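Long-range contact in methyltransferase small domain-containing protein (Thermoplasma acidophilum, PDB 1NE2), which is of unknown function but is probably an S-adenosylmethionine-dependent methyltransferase: residues G162-E167 and V191-R196. Residues are numbered along the deposited sequence; the frame is centred on the assembly and turned at random.
Sequences GDVFRE and VIFGVR
Gly-194 O takes two backbone N-H groups at once, from Phe-165 N at 2.9 Å and from Arg-166 N at 3.2 Å. The Arg-166 donor lies in the carbonyl plane, on a lone pair, whereas Phe-165 N is tilted 22° from it. Two consecutive residues facing one partner define a classic beta bulge, and the register slips by one between the pairs Val-164/Val-195 and Arg-166/Gly-194. The bond from Gly-194 N to Arg-166 O completes the bulge. Before it, Asp-163 and Arg-196 form a regular antiparallel hydrogen-bonded pair with a reciprocal pair of bonds; after it, Glu-167 and Phe-193 form a non-hydrogen-bonded pair.

The extra residue, Phe-165, lays its ring over the backbone of the opposing strand. Its CG sits between the backbone N and the carbonyl carbon (chi1 58°), which brings one ring face onto Gly-194; Gly-194 CA lies over that face in a CH-pi contact, 4.1 Å from the ring centroid. Gly-194, without a side chain, lets the ring lie directly on its backbone. Arg-166 runs alongside Ile-192, its CD 3.8 Å from Ile-192 CG2, and its guanidinium, one face toward Phe-165 CE1, forms a salt bridge with Asp-47.

On the other face of the sheet, Glu-167 and Phe-193 lie side by side, with Glu-167 CG 3.3 Å from Phe-193 CE1. The extended Glu-167 chain carries its carboxylate past the ring, their planes 35° apart, to Arg-151 and Arg-155 of helix 151-161. Val-164 CG1 meets the edge of the Phe-193 ring in plane, 4.0 Å from CD1, and Phe-158 of the same helix packs there too.

The bulge lies in 162-173, the edge strand, with 187-197 between it and 142-147, antiparallel to both, in the 3-2-1-4-5-7-6 order characteristic of the Rossmann-like class I methyltransferase fold.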
loop_
_atom_site.group_PDB
_atom_site.type_symbol
_atom_site.label_atom_id
_atom_site.label_comp_id
_atom_site.label_asym_id
_atom_site.label_seq_id
_atom_site.Cartn_x
_atom_site.Cartn_y
_atom_site.Cartn_z
ATOM N N GLY B 162 -0.933 -1.372 21.803
ATOM C CA GLY B 162 -0.617 -2.647 21.184
ATOM C C GLY B 162 0.272 -3.528 22.036
ATOM O O GLY B 162 0.551 -3.218 23.192
ATOM N N ASP B 163 0.716 -4.640 21.461
ATOM C CA ASP B 163 1.585 -5.565 22.167
ATOM C C ASP B 163 3.017 -5.368 21.690
ATOM O O ASP B 163 3.322 -5.583 20.512
ATOM C CB ASP B 163 1.143 -7.006 21.909
ATOM C CG ASP B 163 -0.257 -7.286 22.426
ATOM O OD1 ASP B 163 -0.464 -7.183 23.652
ATOM O OD2 ASP B 163 -1.148 -7.603 21.609
ATOM N N VAL B 164 3.888 -4.935 22.596
ATOM C CA VAL B 164 5.292 -4.726 22.247
ATOM C C VAL B 164 6.002 -6.072 22.304
ATOM O O VAL B 164 6.239 -6.610 23.387
ATOM C CB VAL B 164 5.992 -3.750 23.227
ATOM C CG1 VAL B 164 7.468 -3.598 22.853
ATOM C CG2 VAL B 164 5.307 -2.396 23.196
ATOM N N PHE B 165 6.333 -6.631 21.145
ATOM C CA PHE B 165 7.014 -7.917 21.129
ATOM C C PHE B 165 8.515 -7.752 20.931
ATOM O O PHE B 165 9.272 -8.710 21.069
ATOM C CB PHE B 165 6.402 -8.832 20.064
ATOM C CG PHE B 165 6.445 -8.273 18.680
ATOM C CD1 PHE B 165 7.580 -8.421 17.895
ATOM C CD2 PHE B 165 5.337 -7.612 18.151
ATOM C CE1 PHE B 165 7.617 -7.927 16.600
ATOM C CE2 PHE B 165 5.363 -7.112 16.855
ATOM C CZ PHE B 165 6.512 -7.271 16.077
ATOM N N ARG B 166 8.946 -6.531 20.618
ATOM C CA ARG B 166 10.366 -6.253 20.458
ATOM C C ARG B 166 10.758 -4.873 20.974
ATOM O O ARG B 166 10.113 -3.869 20.662
ATOM C CB ARG B 166 10.802 -6.381 18.987
ATOM C CG ARG B 166 12.292 -6.062 18.762
ATOM C CD ARG B 166 12.759 -6.481 17.368
ATOM N NE ARG B 166 12.456 -7.891 17.144
ATOM C CZ ARG B 166 11.782 -8.360 16.097
ATOM N NH1 ARG B 166 11.343 -7.529 15.162
ATOM N NH2 ARG B 166 11.507 -9.658 16.010
ATOM N N GLU B 167 11.794 -4.854 21.813
ATOM C CA GLU B 167 12.375 -3.627 22.356
ATOM C C GLU B 167 13.824 -4.036 22.470
ATOM O O GLU B 167 14.273 -4.545 23.500
ATOM C CB GLU B 167 11.835 -3.260 23.734
ATOM C CG GLU B 167 12.311 -1.876 24.136
ATOM C CD GLU B 167 11.841 -1.445 25.506
ATOM O OE1 GLU B 167 10.806 -1.956 25.974
ATOM O OE2 GLU B 167 12.504 -0.574 26.102
ATOM N N VAL B 191 17.242 2.167 19.786
ATOM C CA VAL B 191 16.277 1.154 20.174
ATOM C C VAL B 191 15.361 0.779 19.019
ATOM O O VAL B 191 14.923 1.638 18.250
ATOM C CB VAL B 191 15.414 1.627 21.376
ATOM C CG1 VAL B 191 14.577 2.838 20.987
ATOM C CG2 VAL B 191 14.522 0.490 21.853
ATOM N N ILE B 192 15.099 -0.518 18.905
ATOM C CA ILE B 192 14.215 -1.060 17.887
ATOM C C ILE B 192 12.951 -1.553 18.572
ATOM O O ILE B 192 13.020 -2.347 19.515
ATOM C CB ILE B 192 14.858 -2.258 17.149
ATOM C CG1 ILE B 192 16.001 -1.774 16.251
ATOM C CG2 ILE B 192 13.794 -2.994 16.318
ATOM C CD1 ILE B 192 16.764 -2.911 15.580
ATOM N N PHE B 193 11.806 -1.069 18.101
ATOM C CA PHE B 193 10.504 -1.466 18.633
ATOM C C PHE B 193 9.719 -2.213 17.568
ATOM O O PHE B 193 9.754 -1.841 16.400
ATOM C CB PHE B 193 9.690 -0.235 19.053
ATOM C CG PHE B 193 9.996 0.253 20.434
ATOM C CD1 PHE B 193 9.621 -0.496 21.544
ATOM C CD2 PHE B 193 10.671 1.455 20.628
ATOM C CE1 PHE B 193 9.917 -0.051 22.838
ATOM C CE2 PHE B 193 10.970 1.907 21.919
ATOM C CZ PHE B 193 10.592 1.151 23.019
ATOM N N GLY B 194 9.032 -3.272 17.993
ATOM C CA GLY B 194 8.176 -4.060 17.124
ATOM C C GLY B 194 6.896 -4.166 17.927
ATOM O O GLY B 194 6.932 -4.647 19.063
ATOM N N VAL B 195 5.777 -3.715 17.362
ATOM C CA VAL B 195 4.499 -3.723 18.081
ATOM C C VAL B 195 3.332 -4.267 17.256
ATOM O O VAL B 195 3.231 -3.996 16.053
ATOM C CB VAL B 195 4.115 -2.281 18.522
ATOM C CG1 VAL B 195 3.001 -2.331 19.561
ATOM C CG2 VAL B 195 5.336 -1.543 19.059
ATOM N N ARG B 196 2.459 -5.045 17.897
ATOM C CA ARG B 196 1.274 -5.566 17.215
ATOM C C ARG B 196 0.101 -4.684 17.636
ATOM O O ARG B 196 -0.223 -4.598 18.819
ATOM C CB ARG B 196 1.000 -7.017 17.615
ATOM C CG ARG B 196 -0.276 -7.592 17.012
ATOM C CD ARG B 196 -0.251 -7.529 15.491
ATOM N NE ARG B 196 -1.355 -8.275 14.886
ATOM C CZ ARG B 196 -2.626 -7.884 14.891
ATOM N NH1 ARG B 196 -2.972 -6.742 15.467
ATOM N NH2 ARG B 196 -3.556 -8.645 14.329
#